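Local coordinates for protein amine Dehydrogenase (Pseudomonas putida, PDB 1JMX) that probably transfers electrons released by amine oxidation through two covalently bound c-type hemes, as the heme-carrying subunit of a quinohemoprotein amine dehydrogenase, at residues Q30-E35 and Q112-K117; R108-R113 and K158-E163. All coordinates share one frame; numbering follows the deposited sequence.

Overall arrangement
From the N terminus, residues 30-35, beginning at the heme-binding Gln30 and running into helix 34-48, are met again by 112-117, so interaction 1 closes a loop of 76 residues, half of them helical, that includes the Cys100-Cys103-His104 heme attachment. In interaction 2, 108-113 pairs with 158-163 across 44 residues that carry helices 116-129 and 144-159. The two loops neither nest nor, beyond the shared residues, cross: the second begins on the segment that closes the first, with Gln112 and Arg113 common to both. Probable hydrogen bonds couple them, from Arg31 NH2 to Leu162 O (2.7 Å) and from Arg114 N to Tyr160 O (3.0 Å). Strand 112-113 thus joins strand 31-32 to the turn after helix 144-159.

Interaction 1. Residues Q30-E35 and Q112-K117; sequences QRKTPE and QRRPAK. With HEC (heme c), chain F.
Gln30 lays its amide over the guanidinium of Arg114 as a flat stack: the planes are 17° apart and Gln30 CD sits 3.7 Å from Arg114 CZ. Both groups then reach the same heme propionate, Gln30 NE2 and Arg114 NH1 sharing O1A (3.1 and 2.8 Å) while Arg114 NH2 meets O2A almost straight, with an N-H...O angle of 178°. On its other edge Arg114 grips Gln112 OE1 side-on through NE and NH2, each 2.9 Å away. Lys32 NZ approaches that oxygen from above the amide plane, making three donors in all, and makes a shorter bond to Gln30 OE1 (2.7 Å). A bend at its last torsion (chi4 -87°) turns the ammonium toward both amides. Lys32 and Arg114 are both cationic, and the nearby propionate would probably offset their charge. Opposite these side chains, Arg31 NH2 packs on Arg113 CG, and the two guanidiniums find their strongest polar partners at the carbonyls of Leu162 and Ala110. Paired backbone bonds between Arg31 and Arg113, each 3.0 Å, define a short two-stranded antiparallel sheet that supports a heme c propionate-binding site.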
ATOM      1  N   GLN A  30     -24.826  -8.203  -2.967  1.00 14.27           N
ATOM      2  CA  GLN A  30     -23.799  -7.607  -2.136  1.00 14.01           C
ATOM      3  C   GLN A  30     -24.352  -6.342  -1.477  1.00 14.29           C
ATOM      4  O   GLN A  30     -25.203  -5.658  -2.049  1.00 15.30           O
ATOM      5  CB  GLN A  30     -22.591  -7.237  -3.005  1.00 12.60           C
ATOM      6  CG  GLN A  30     -21.953  -8.399  -3.753  1.00 13.72           C
ATOM      7  CD  GLN A  30     -20.879  -7.950  -4.720  1.00 13.55           C
ATOM      8  OE1 GLN A  30     -20.498  -6.780  -4.744  1.00 15.69           O
ATOM      9  NE2 GLN A  30     -20.396  -8.872  -5.534  1.00 12.27           N
ATOM     10  N   ARG A  31     -23.896  -6.059  -0.258  1.00 14.84           N
ATOM     11  CA  ARG A  31     -24.303  -4.849   0.477  1.00 13.61           C
ATOM     12  C   ARG A  31     -23.029  -4.137   0.896  1.00 13.52           C
ATOM     13  O   ARG A  31     -22.109  -4.768   1.407  1.00 14.06           O
ATOM     14  CB  ARG A  31     -25.151  -5.186   1.706  1.00 12.92           C
ATOM     15  CG  ARG A  31     -26.512  -5.751   1.359  1.00 13.50           C
ATOM     16  CD  ARG A  31     -27.449  -5.797   2.541  1.00 12.27           C
ATOM     17  NE  ARG A  31     -27.103  -6.822   3.516  1.00 12.08           N
ATOM     18  CZ  ARG A  31     -26.614  -6.559   4.722  1.00 12.93           C
ATOM     19  NH1 ARG A  31     -26.405  -5.303   5.087  1.00 12.16           N
ATOM     20  NH2 ARG A  31     -26.392  -7.541   5.587  1.00  9.47           N
ATOM     21  N   LYS A  32     -22.954  -2.840   0.629  1.00 13.11           N
ATOM     22  CA  LYS A  32     -21.763  -2.060   0.964  1.00 12.84           C
ATOM     23  C   LYS A  32     -22.132  -0.655   1.443  1.00 13.08           C
ATOM     24  O   LYS A  32     -23.297  -0.240   1.390  1.00 13.21           O
ATOM     25  CB  LYS A  32     -20.857  -1.903  -0.271  1.00 13.17           C
ATOM     26  CG  LYS A  32     -20.788  -3.086  -1.227  1.00 13.36           C
ATOM     27  CD  LYS A  32     -20.118  -2.659  -2.528  1.00 12.38           C
ATOM     28  CE  LYS A  32     -20.256  -3.704  -3.625  1.00 11.87           C
ATOM     29  NZ  LYS A  32     -19.201  -4.720  -3.585  1.00 11.96           N
ATOM     30  N   THR A  33     -21.115   0.083   1.875  1.00 12.00           N
ATOM     31  CA  THR A  33     -21.285   1.459   2.328  1.00 11.87           C
ATOM     32  C   THR A  33     -21.363   2.326   1.068  1.00 12.61           C
ATOM     33  O   THR A  33     -21.130   1.834  -0.037  1.00 14.39           O
ATOM     34  CB  THR A  33     -20.064   1.928   3.178  1.00 10.25           C
ATOM     35  OG1 THR A  33     -18.876   1.914   2.376  1.00  9.60           O
ATOM     36  CG2 THR A  33     -19.870   1.035   4.395  1.00  8.15           C
ATOM     37  N   PRO A  34     -21.734   3.614   1.211  1.00 12.34           N
ATOM     38  CA  PRO A  34     -21.827   4.524   0.060  1.00 11.99           C
ATOM     39  C   PRO A  34     -20.509   4.619  -0.726  1.00 12.35           C
ATOM     40  O   PRO A  34     -20.517   4.609  -1.959  1.00 12.26           O
ATOM     41  CB  PRO A  34     -22.187   5.853   0.716  1.00 12.33           C
ATOM     42  CG  PRO A  34     -23.057   5.418   1.848  1.00 13.66           C
ATOM     43  CD  PRO A  34     -22.292   4.249   2.420  1.00 12.54           C
ATOM     44  N   GLU A  35     -19.383   4.701  -0.020  1.00 12.13           N
ATOM     45  CA  GLU A  35     -18.092   4.769  -0.701  1.00 12.41           C
ATOM     46  C   GLU A  35     -17.696   3.416  -1.273  1.00 11.18           C
ATOM     47  O   GLU A  35     -16.875   3.346  -2.173  1.00 11.20           O
ATOM     48  CB  GLU A  35     -16.963   5.357   0.168  1.00 13.44           C
ATOM     49  CG  GLU A  35     -17.113   5.277   1.669  1.00 15.43           C
ATOM     50  CD  GLU A  35     -18.158   6.226   2.212  1.00 12.57           C
ATOM     51  OE1 GLU A  35     -19.143   5.734   2.775  1.00 15.02           O
ATOM     52  OE2 GLU A  35     -18.009   7.452   2.075  1.00 16.82           O
ATOM     53  N   GLN A 112     -18.470  -4.706   4.177  1.00 13.00           N
ATOM     54  CA  GLN A 112     -19.263  -5.353   3.136  1.00 13.40           C
ATOM     55  C   GLN A 112     -19.919  -6.629   3.666  1.00 13.04           C
ATOM     56  O   GLN A 112     -19.421  -7.264   4.591  1.00 13.68           O
ATOM     57  CB  GLN A 112     -18.407  -5.674   1.902  1.00 13.50           C
ATOM     58  CG  GLN A 112     -17.890  -4.448   1.162  1.00 12.74           C
ATOM     59  CD  GLN A 112     -17.503  -4.742  -0.272  1.00  9.92           C
ATOM     60  OE1 GLN A 112     -17.927  -5.742  -0.847  1.00 13.16           O
ATOM     61  NE2 GLN A 112     -16.713  -3.858  -0.865  1.00  9.24           N
ATOM     62  N   ARG A 113     -21.072  -6.960   3.100  1.00 13.82           N
ATOM     63  CA  ARG A 113     -21.821  -8.153   3.472  1.00 13.49           C
ATOM     64  C   ARG A 113     -22.127  -8.927   2.183  1.00 13.46           C
ATOM     65  O   ARG A 113     -22.679  -8.373   1.234  1.00 13.41           O
ATOM     66  CB  ARG A 113     -23.108  -7.759   4.204  1.00 14.25           C
ATOM     67  CG  ARG A 113     -22.887  -7.174   5.595  1.00 12.72           C
ATOM     68  CD  ARG A 113     -22.166  -8.175   6.472  1.00 14.05           C
ATOM     69  NE  ARG A 113     -21.955  -7.710   7.840  1.00 14.85           N
ATOM     70  CZ  ARG A 113     -20.989  -6.874   8.218  1.00 15.82           C
ATOM     71  NH1 ARG A 113     -20.133  -6.386   7.325  1.00 15.83           N
ATOM     72  NH2 ARG A 113     -20.849  -6.560   9.500  1.00 12.66           N
ATOM     73  N   ARG A 114     -21.727 -10.192   2.131  1.00 13.25           N
ATOM     74  CA  ARG A 114     -21.930 -11.010   0.931  1.00 12.76           C
ATOM     75  C   ARG A 114     -22.136 -12.482   1.238  1.00 12.29           C
ATOM     76  O   ARG A 114     -21.693 -12.973   2.276  1.00 11.98           O
ATOM     77  CB  ARG A 114     -20.687 -10.957   0.036  1.00 11.04           C
ATOM     78  CG  ARG A 114     -20.185  -9.603  -0.374  1.00 11.63           C
ATOM     79  CD  ARG A 114     -18.862  -9.779  -1.074  1.00  9.38           C
ATOM     80  NE  ARG A 114     -18.344  -8.538  -1.619  1.00  8.93           N
ATOM     81  CZ  ARG A 114     -17.756  -8.436  -2.803  1.00  8.83           C
ATOM     82  NH1 ARG A 114     -17.618  -9.504  -3.575  1.00  8.06           N
ATOM     83  NH2 ARG A 114     -17.270  -7.272  -3.197  1.00  8.93           N
ATOM     84  N   PRO A 115     -22.842 -13.204   0.344  1.00 13.46           N
ATOM     85  CA  PRO A 115     -23.049 -14.636   0.576  1.00 13.79           C
ATOM     86  C   PRO A 115     -21.736 -15.305   0.143  1.00 13.85           C
ATOM     87  O   PRO A 115     -20.908 -14.671  -0.522  1.00 13.73           O
ATOM     88  CB  PRO A 115     -24.220 -14.973  -0.356  1.00 13.98           C
ATOM     89  CG  PRO A 115     -24.040 -14.028  -1.488  1.00 13.17           C
ATOM     90  CD  PRO A 115     -23.668 -12.732  -0.787  1.00 12.99           C
ATOM     91  N   ALA A 116     -21.536 -16.565   0.518  1.00 14.39           N
ATOM     92  CA  ALA A 116     -20.302 -17.276   0.183  1.00 14.46           C
ATOM     93  C   ALA A 116     -19.865 -17.238  -1.282  1.00 14.80           C
ATOM     94  O   ALA A 116     -18.676 -17.096  -1.557  1.00 16.21           O
ATOM     95  CB  ALA A 116     -20.365 -18.713   0.676  1.00 13.58           C
ATOM     96  N   LYS A 117     -20.807 -17.353  -2.218  1.00 14.42           N
ATOM     97  CA  LYS A 117     -20.464 -17.341  -3.645  1.00 14.60           C
ATOM     98  C   LYS A 117     -19.907 -16.004  -4.113  1.00 12.91           C
ATOM     99  O   LYS A 117     -19.063 -15.960  -5.012  1.00 13.08           O
ATOM    100  CB  LYS A 117     -21.667 -17.752  -4.500  1.00 17.30           C
ATOM    101  CG  LYS A 117     -21.456 -17.655  -6.025  1.00 20.17           C
ATOM    102  CD  LYS A 117     -20.261 -18.488  -6.534  1.00 25.03           C
ATOM    103  CE  LYS A 117     -20.426 -19.983  -6.259  1.00 28.05           C
ATOM    104  NZ  LYS A 117     -19.320 -20.825  -6.847  1.00 31.13           N
TER
HETATM  105 FE   HEC F1002     -19.743  -4.757 -13.145  1.00 11.65          FE
HETATM  106  CHA HEC F1002     -18.236  -7.116 -11.266  1.00 10.24           C
HETATM  107  CHB HEC F1002     -21.315  -3.560 -10.400  1.00  9.97           C
HETATM  108  CHC HEC F1002     -21.284  -2.386 -15.058  1.00  9.84           C
HETATM  109  CHD HEC F1002     -18.162  -5.973 -15.938  1.00 10.65           C
HETATM  110  NA  HEC F1002     -19.769  -5.236 -11.246  1.00 11.11           N
HETATM  111  C1A HEC F1002     -19.086  -6.244 -10.618  1.00 11.74           C
HETATM  112  C2A HEC F1002     -19.378  -6.273  -9.191  1.00 11.34           C
HETATM  113  C3A HEC F1002     -20.242  -5.272  -8.959  1.00 11.46           C
HETATM  114  C4A HEC F1002     -20.484  -4.627 -10.231  1.00 10.28           C
HETATM  115  CMA HEC F1002     -20.843  -4.900  -7.618  1.00 10.89           C
HETATM  116  CAA HEC F1002     -18.807  -7.249  -8.188  1.00 12.53           C
HETATM  117  CBA HEC F1002     -17.621  -6.613  -7.498  1.00 12.97           C
HETATM  118  CGA HEC F1002     -16.971  -7.520  -6.471  1.00 14.37           C
HETATM  119  O1A HEC F1002     -17.427  -8.659  -6.276  1.00 15.73           O
HETATM  120  O2A HEC F1002     -15.985  -7.080  -5.848  1.00 14.65           O
HETATM  121  NB  HEC F1002     -21.010  -3.295 -12.810  1.00 10.19           N
HETATM  122  C1B HEC F1002     -21.578  -2.921 -11.590  1.00  8.90           C
HETATM  123  C2B HEC F1002     -22.475  -1.820 -11.694  1.00  9.25           C
HETATM  124  C3B HEC F1002     -22.479  -1.492 -13.021  1.00  9.83           C
HETATM  125  C4B HEC F1002     -21.565  -2.396 -13.705  1.00 10.16           C
HETATM  126  CMB HEC F1002     -23.268  -1.171 -10.540  1.00  8.98           C
HETATM  127  CAB HEC F1002     -23.326  -0.375 -13.597  1.00 12.35           C
HETATM  128  CBB HEC F1002     -22.793   1.060 -13.555  1.00 12.19           C
HETATM  129  NC  HEC F1002     -19.721  -4.283 -15.078  1.00 11.61           N
HETATM  130  C1C HEC F1002     -20.425  -3.261 -15.704  1.00 12.25           C
HETATM  131  C2C HEC F1002     -20.161  -3.218 -17.120  1.00 13.05           C
HETATM  132  C3C HEC F1002     -19.309  -4.216 -17.377  1.00 13.33           C
HETATM  133  C4C HEC F1002     -19.019  -4.880 -16.102  1.00 11.20           C
HETATM  134  CMC HEC F1002     -20.768  -2.224 -18.110  1.00 14.01           C
HETATM  135  CAC HEC F1002     -18.961  -4.692 -18.779  1.00 13.73           C
HETATM  136  CBC HEC F1002     -17.846  -4.060 -19.588  1.00 14.16           C
HETATM  137  ND  HEC F1002     -18.462  -6.232 -13.530  1.00  9.73           N
HETATM  138  C1D HEC F1002     -17.898  -6.608 -14.729  1.00  9.39           C
HETATM  139  C2D HEC F1002     -16.995  -7.757 -14.571  1.00  9.85           C
HETATM  140  C3D HEC F1002     -17.040  -8.051 -13.240  1.00  8.71           C
HETATM  141  C4D HEC F1002     -17.937  -7.116 -12.628  1.00  8.46           C
HETATM  142  CMD HEC F1002     -16.189  -8.458 -15.671  1.00  7.38           C
HETATM  143  CAD HEC F1002     -16.300  -9.152 -12.482  1.00  8.29           C
HETATM  144  CBD HEC F1002     -14.883  -8.819 -12.040  1.00  7.82           C
HETATM  145  CGD HEC F1002     -14.806  -7.604 -11.149  1.00  8.88           C
HETATM  146  O1D HEC F1002     -14.342  -6.555 -11.603  1.00  9.52           O
HETATM  147  O2D HEC F1002     -15.209  -7.683  -9.979  1.00  8.01           O

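Interaction 2. Residues R108-R113 and K158-E163. With HEC (heme c), chain E.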
ATOM      1  N   ARG A 108     -11.979  -2.520   4.872  1.00  8.40           N
ATOM      2  CA  ARG A 108     -12.596  -2.482   3.544  1.00  8.81           C
ATOM      3  C   ARG A 108     -13.400  -3.770   3.327  1.00  9.98           C
ATOM      4  O   ARG A 108     -14.430  -3.774   2.662  1.00 10.96           O
ATOM      5  CB  ARG A 108     -11.513  -2.346   2.469  1.00  7.58           C
ATOM      6  CG  ARG A 108     -12.038  -2.342   1.047  1.00  9.65           C
ATOM      7  CD  ARG A 108     -10.924  -2.359   0.019  1.00  7.21           C
ATOM      8  NE  ARG A 108     -10.192  -1.100  -0.034  1.00  6.58           N
ATOM      9  CZ  ARG A 108      -9.293  -0.795  -0.963  1.00  6.96           C
ATOM     10  NH1 ARG A 108      -9.011  -1.657  -1.925  1.00  7.05           N
ATOM     11  NH2 ARG A 108      -8.660   0.364  -0.924  1.00  6.42           N
ATOM     12  N   VAL A 109     -12.923  -4.850   3.932  1.00 11.05           N
ATOM     13  CA  VAL A 109     -13.556  -6.156   3.854  1.00 11.14           C
ATOM     14  C   VAL A 109     -14.769  -6.205   4.788  1.00 12.50           C
ATOM     15  O   VAL A 109     -15.853  -6.617   4.383  1.00 13.78           O
ATOM     16  CB  VAL A 109     -12.554  -7.259   4.272  1.00 10.81           C
ATOM     17  CG1 VAL A 109     -13.211  -8.625   4.242  1.00 11.27           C
ATOM     18  CG2 VAL A 109     -11.333  -7.227   3.377  1.00 10.39           C
ATOM     19  N   ALA A 110     -14.570  -5.775   6.035  1.00 11.61           N
ATOM     20  CA  ALA A 110     -15.615  -5.771   7.059  1.00  9.47           C
ATOM     21  C   ALA A 110     -16.765  -4.801   6.785  1.00  9.77           C
ATOM     22  O   ALA A 110     -17.828  -4.914   7.387  1.00 10.10           O
ATOM     23  CB  ALA A 110     -15.004  -5.495   8.422  1.00 10.74           C
ATOM     24  N   LEU A 111     -16.556  -3.854   5.875  1.00  9.67           N
ATOM     25  CA  LEU A 111     -17.597  -2.894   5.526  1.00  9.82           C
ATOM     26  C   LEU A 111     -18.465  -3.389   4.368  1.00 11.28           C
ATOM     27  O   LEU A 111     -19.108  -2.604   3.671  1.00 11.85           O
ATOM     28  CB  LEU A 111     -16.996  -1.517   5.222  1.00  7.98           C
ATOM     29  CG  LEU A 111     -16.579  -0.730   6.465  1.00  9.03           C
ATOM     30  CD1 LEU A 111     -15.737   0.461   6.077  1.00  9.60           C
ATOM     31  CD2 LEU A 111     -17.812  -0.299   7.247  1.00  8.02           C
ATOM     32  N   GLN A 112     -18.470  -4.706   4.177  1.00 13.00           N
ATOM     33  CA  GLN A 112     -19.263  -5.353   3.136  1.00 13.40           C
ATOM     34  C   GLN A 112     -19.919  -6.629   3.666  1.00 13.04           C
ATOM     35  O   GLN A 112     -19.421  -7.264   4.591  1.00 13.68           O
ATOM     36  CB  GLN A 112     -18.407  -5.674   1.902  1.00 13.50           C
ATOM     37  CG  GLN A 112     -17.890  -4.448   1.162  1.00 12.74           C
ATOM     38  CD  GLN A 112     -17.503  -4.742  -0.272  1.00  9.92           C
ATOM     39  OE1 GLN A 112     -17.927  -5.742  -0.847  1.00 13.16           O
ATOM     40  NE2 GLN A 112     -16.713  -3.858  -0.865  1.00  9.24           N
ATOM     41  N   ARG A 113     -21.072  -6.960   3.100  1.00 13.82           N
ATOM     42  CA  ARG A 113     -21.821  -8.153   3.472  1.00 13.49           C
ATOM     43  C   ARG A 113     -22.127  -8.927   2.183  1.00 13.46           C
ATOM     44  O   ARG A 113     -22.679  -8.373   1.234  1.00 13.41           O
ATOM     45  CB  ARG A 113     -23.108  -7.759   4.204  1.00 14.25           C
ATOM     46  CG  ARG A 113     -22.887  -7.174   5.595  1.00 12.72           C
ATOM     47  CD  ARG A 113     -22.166  -8.175   6.472  1.00 14.05           C
ATOM     48  NE  ARG A 113     -21.955  -7.710   7.840  1.00 14.85           N
ATOM     49  CZ  ARG A 113     -20.989  -6.874   8.218  1.00 15.82           C
ATOM     50  NH1 ARG A 113     -20.133  -6.386   7.325  1.00 15.83           N
ATOM     51  NH2 ARG A 113     -20.849  -6.560   9.500  1.00 12.66           N
ATOM     52  N   LYS A 158     -19.572 -16.358   7.053  1.00 19.15           N
ATOM     53  CA  LYS A 158     -20.175 -16.490   8.372  1.00 21.43           C
ATOM     54  C   LYS A 158     -20.090 -15.175   9.165  1.00 21.67           C
ATOM     55  O   LYS A 158     -21.038 -14.784   9.857  1.00 20.60           O
ATOM     56  CB  LYS A 158     -19.493 -17.626   9.139  1.00 24.82           C
ATOM     57  CG  LYS A 158     -20.086 -17.883  10.514  1.00 30.76           C
ATOM     58  CD  LYS A 158     -19.468 -19.110  11.185  1.00 35.00           C
ATOM     59  CE  LYS A 158     -20.050 -20.399  10.614  1.00 37.30           C
ATOM     60  NZ  LYS A 158     -19.642 -21.613  11.405  1.00 40.66           N
ATOM     61  N   ARG A 159     -18.955 -14.494   9.040  1.00 20.36           N
ATOM     62  CA  ARG A 159     -18.730 -13.235   9.735  1.00 20.81           C
ATOM     63  C   ARG A 159     -19.462 -12.059   9.091  1.00 19.62           C
ATOM     64  O   ARG A 159     -20.005 -11.201   9.791  1.00 18.76           O
ATOM     65  CB  ARG A 159     -17.226 -12.922   9.809  1.00 23.46           C
ATOM     66  CG  ARG A 159     -16.374 -14.048  10.391  1.00 28.28           C
ATOM     67  CD  ARG A 159     -15.066 -13.550  11.016  1.00 31.74           C
ATOM     68  NE  ARG A 159     -14.243 -12.707  10.141  1.00 35.52           N
ATOM     69  CZ  ARG A 159     -13.284 -11.882  10.583  1.00 38.16           C
ATOM     70  NH1 ARG A 159     -13.024 -11.792  11.883  1.00 38.16           N
ATOM     71  NH2 ARG A 159     -12.602 -11.111   9.737  1.00 39.14           N
ATOM     72  N   TYR A 160     -19.484 -12.033   7.760  1.00 17.80           N
ATOM     73  CA  TYR A 160     -20.123 -10.946   7.023  1.00 16.94           C
ATOM     74  C   TYR A 160     -21.104 -11.448   5.971  1.00 16.48           C
ATOM     75  O   TYR A 160     -20.867 -11.272   4.781  1.00 16.59           O
ATOM     76  CB  TYR A 160     -19.057 -10.101   6.327  1.00 16.71           C
ATOM     77  CG  TYR A 160     -17.884  -9.727   7.193  1.00 17.53           C
ATOM     78  CD1 TYR A 160     -16.586 -10.043   6.799  1.00 17.51           C
ATOM     79  CD2 TYR A 160     -18.065  -9.041   8.396  1.00 18.42           C
ATOM     80  CE1 TYR A 160     -15.492  -9.686   7.578  1.00 20.42           C
ATOM     81  CE2 TYR A 160     -16.981  -8.671   9.189  1.00 19.66           C
ATOM     82  CZ  TYR A 160     -15.693  -8.994   8.775  1.00 21.78           C
ATOM     83  OH  TYR A 160     -14.601  -8.611   9.532  1.00 22.40           O
ATOM     84  N   PRO A 161     -22.237 -12.035   6.400  1.00 16.71           N
ATOM     85  CA  PRO A 161     -23.282 -12.577   5.525  1.00 16.49           C
ATOM     86  C   PRO A 161     -24.192 -11.532   4.906  1.00 16.88           C
ATOM     87  O   PRO A 161     -24.419 -10.473   5.486  1.00 18.12           O
ATOM     88  CB  PRO A 161     -24.067 -13.475   6.472  1.00 16.76           C
ATOM     89  CG  PRO A 161     -24.035 -12.696   7.738  1.00 16.53           C
ATOM     90  CD  PRO A 161     -22.594 -12.246   7.815  1.00 16.68           C
ATOM     91  N   LEU A 162     -24.746 -11.859   3.746  1.00 17.39           N
ATOM     92  CA  LEU A 162     -25.654 -10.966   3.034  1.00 19.38           C
ATOM     93  C   LEU A 162     -26.880 -10.692   3.904  1.00 21.05           C
ATOM     94  O   LEU A 162     -27.313  -9.553   4.045  1.00 20.71           O
ATOM     95  CB  LEU A 162     -26.079 -11.610   1.713  1.00 18.62           C
ATOM     96  CG  LEU A 162     -26.446 -10.721   0.523  1.00 18.75           C
ATOM     97  CD1 LEU A 162     -27.940 -10.620   0.364  1.00 20.63           C
ATOM     98  CD2 LEU A 162     -25.800  -9.352   0.646  1.00 18.72           C
ATOM     99  N   GLU A 163     -27.428 -11.746   4.501  1.00 23.06           N
ATOM    100  CA  GLU A 163     -28.593 -11.589   5.362  1.00 25.02           C
ATOM    101  C   GLU A 163     -28.261 -11.646   6.843  1.00 22.94           C
ATOM    102  O   GLU A 163     -27.435 -12.440   7.289  1.00 22.85           O
ATOM    103  CB  GLU A 163     -29.690 -12.604   5.017  1.00 27.70           C
ATOM    104  CG  GLU A 163     -30.996 -11.940   4.496  1.00 34.76           C
ATOM    105  CD  GLU A 163     -31.741 -11.084   5.551  1.00 37.48           C
ATOM    106  OE1 GLU A 163     -32.760 -11.582   6.098  1.00 39.06           O
ATOM    107  OE2 GLU A 163     -31.340  -9.912   5.805  1.00 36.65           O
TER
HETATM  108 FE   HEC E1001      -8.802  -6.766  -1.944  1.00 10.57          FE
HETATM  109  CHA HEC E1001     -10.471  -4.357  -3.550  1.00 10.63           C
HETATM  110  CHB HEC E1001     -11.698  -7.756  -0.518  1.00  9.83           C
HETATM  111  CHC HEC E1001      -7.172  -9.326  -0.442  1.00  9.09           C
HETATM  112  CHD HEC E1001      -5.884  -5.756  -3.436  1.00  8.43           C
HETATM  113  NA  HEC E1001     -10.664  -6.169  -1.999  1.00 10.74           N
HETATM  114  C1A HEC E1001     -11.192  -5.145  -2.715  1.00 10.05           C
HETATM  115  C2A HEC E1001     -12.604  -5.005  -2.495  1.00 11.18           C
HETATM  116  C3A HEC E1001     -12.943  -5.956  -1.627  1.00 11.62           C
HETATM  117  C4A HEC E1001     -11.741  -6.687  -1.333  1.00 10.97           C
HETATM  118  CMA HEC E1001     -14.332  -6.228  -1.076  1.00 14.88           C
HETATM  119  CAA HEC E1001     -13.500  -3.981  -3.154  1.00 13.26           C
HETATM  120  CBA HEC E1001     -14.413  -4.798  -4.066  1.00 17.23           C
HETATM  121  CGA HEC E1001     -15.413  -4.030  -4.890  1.00 19.05           C
HETATM  122  O1A HEC E1001     -15.478  -2.813  -4.837  1.00 27.89           O
HETATM  123  O2A HEC E1001     -16.144  -4.670  -5.617  1.00 27.15           O
HETATM  124  NB  HEC E1001      -9.314  -8.212  -0.744  1.00 10.16           N
HETATM  125  C1B HEC E1001     -10.582  -8.494  -0.235  1.00  9.93           C
HETATM  126  C2B HEC E1001     -10.623  -9.654   0.590  1.00  8.63           C
HETATM  127  C3B HEC E1001      -9.346 -10.130   0.598  1.00  9.72           C
HETATM  128  C4B HEC E1001      -8.530  -9.216  -0.210  1.00  8.88           C
HETATM  129  CMB HEC E1001     -11.867 -10.241   1.289  1.00  9.77           C
HETATM  130  CAB HEC E1001      -8.941 -11.399   1.333  1.00 10.90           C
HETATM  131  CBB HEC E1001      -8.698 -12.625   0.449  1.00 12.58           C
HETATM  132  NC  HEC E1001      -6.925  -7.384  -1.921  1.00 10.31           N
HETATM  133  C1C HEC E1001      -6.418  -8.464  -1.232  1.00  9.19           C
HETATM  134  C2C HEC E1001      -5.006  -8.609  -1.433  1.00  8.77           C
HETATM  135  C3C HEC E1001      -4.633  -7.619  -2.248  1.00  9.58           C
HETATM  136  C4C HEC E1001      -5.831  -6.854  -2.577  1.00  9.19           C
HETATM  137  CMC HEC E1001      -4.130  -9.699  -0.810  1.00  8.10           C
HETATM  138  CAC HEC E1001      -3.187  -7.329  -2.585  1.00 10.74           C
HETATM  139  CBC HEC E1001      -2.526  -7.993  -3.777  1.00  9.76           C
HETATM  140  ND  HEC E1001      -8.281  -5.366  -3.223  1.00 10.09           N
HETATM  141  C1D HEC E1001      -7.042  -5.064  -3.752  1.00  9.73           C
HETATM  142  C2D HEC E1001      -7.119  -3.941  -4.690  1.00  8.62           C
HETATM  143  C3D HEC E1001      -8.455  -3.589  -4.689  1.00 11.55           C
HETATM  144  C4D HEC E1001      -9.113  -4.454  -3.793  1.00 11.08           C
HETATM  145  CMD HEC E1001      -5.962  -3.329  -5.474  1.00  7.02           C
HETATM  146  CAD HEC E1001      -9.229  -2.506  -5.449  1.00 13.12           C
HETATM  147  CBD HEC E1001      -8.452  -1.571  -6.314  1.00 19.88           C
HETATM  148  CGD HEC E1001      -8.122  -0.316  -5.578  1.00 17.03           C
HETATM  149  O1D HEC E1001      -8.066  -0.352  -4.328  1.00 18.53           O
HETATM  150  O2D HEC E1001      -7.913   0.726  -6.238  1.00 21.34           O
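Tyr160 sets one face of its ring on the backbone of Ala110, whose CA lies 3.9 Å from the ring centroid and 20° off the normal, a CH-pi contact. Ala110 CB continues along the same face to the phenol end, 3.6 Å from Tyr160 CZ. The opposite face is covered by Arg159 CB from its own segment. Beyond CE1 stands Val109 CG1, which also packs against a methyl of heme c, so this side of the contact is continuous with the heme pocket. Arg113 fills the angle between Tyr160 and Pro161. A turn at its second torsion (chi2 -59°) folds the chain back, bringing the guanidinium beside the ring with Tyr160 CD2 over one face and the two planes 45° apart. The folded chain places NH1 at Ala110 O, 2.7 Å away in the guanidinium plane. Its methylenes run along Pro161, CB 3.3 Å from Pro161 O. Were Arg113 cut back to an alanine, the space beside Tyr160 and Pro161 would probably be left unfilled and Ala110 O, ending helix 107-110, without its NH1 donor.

Packing is looser toward solvent. Pro161 and Leu162 point their CB atoms away and are only partly buried; Leu162 returns just one methyl, CD2, to Arg113 O, and Arg159 turns its guanidinium to a salt bridge with Asp93.

Arg113 CA makes a CA-H...O contact with Tyr160 O at 3.5 Å. No hydrogen bond joins these two segments, although neighbouring Arg114 N and Arg31 NH2 hold the 158-163 turn through Tyr160 O and Leu162 O. Between the segments themselves the chemistry implies attachment by shape and weak polar contact: an aromatic face on a helix end, and an arginine whose NH1 is satisfied within its own segment while its carbon chain and flat face supply the packing surface.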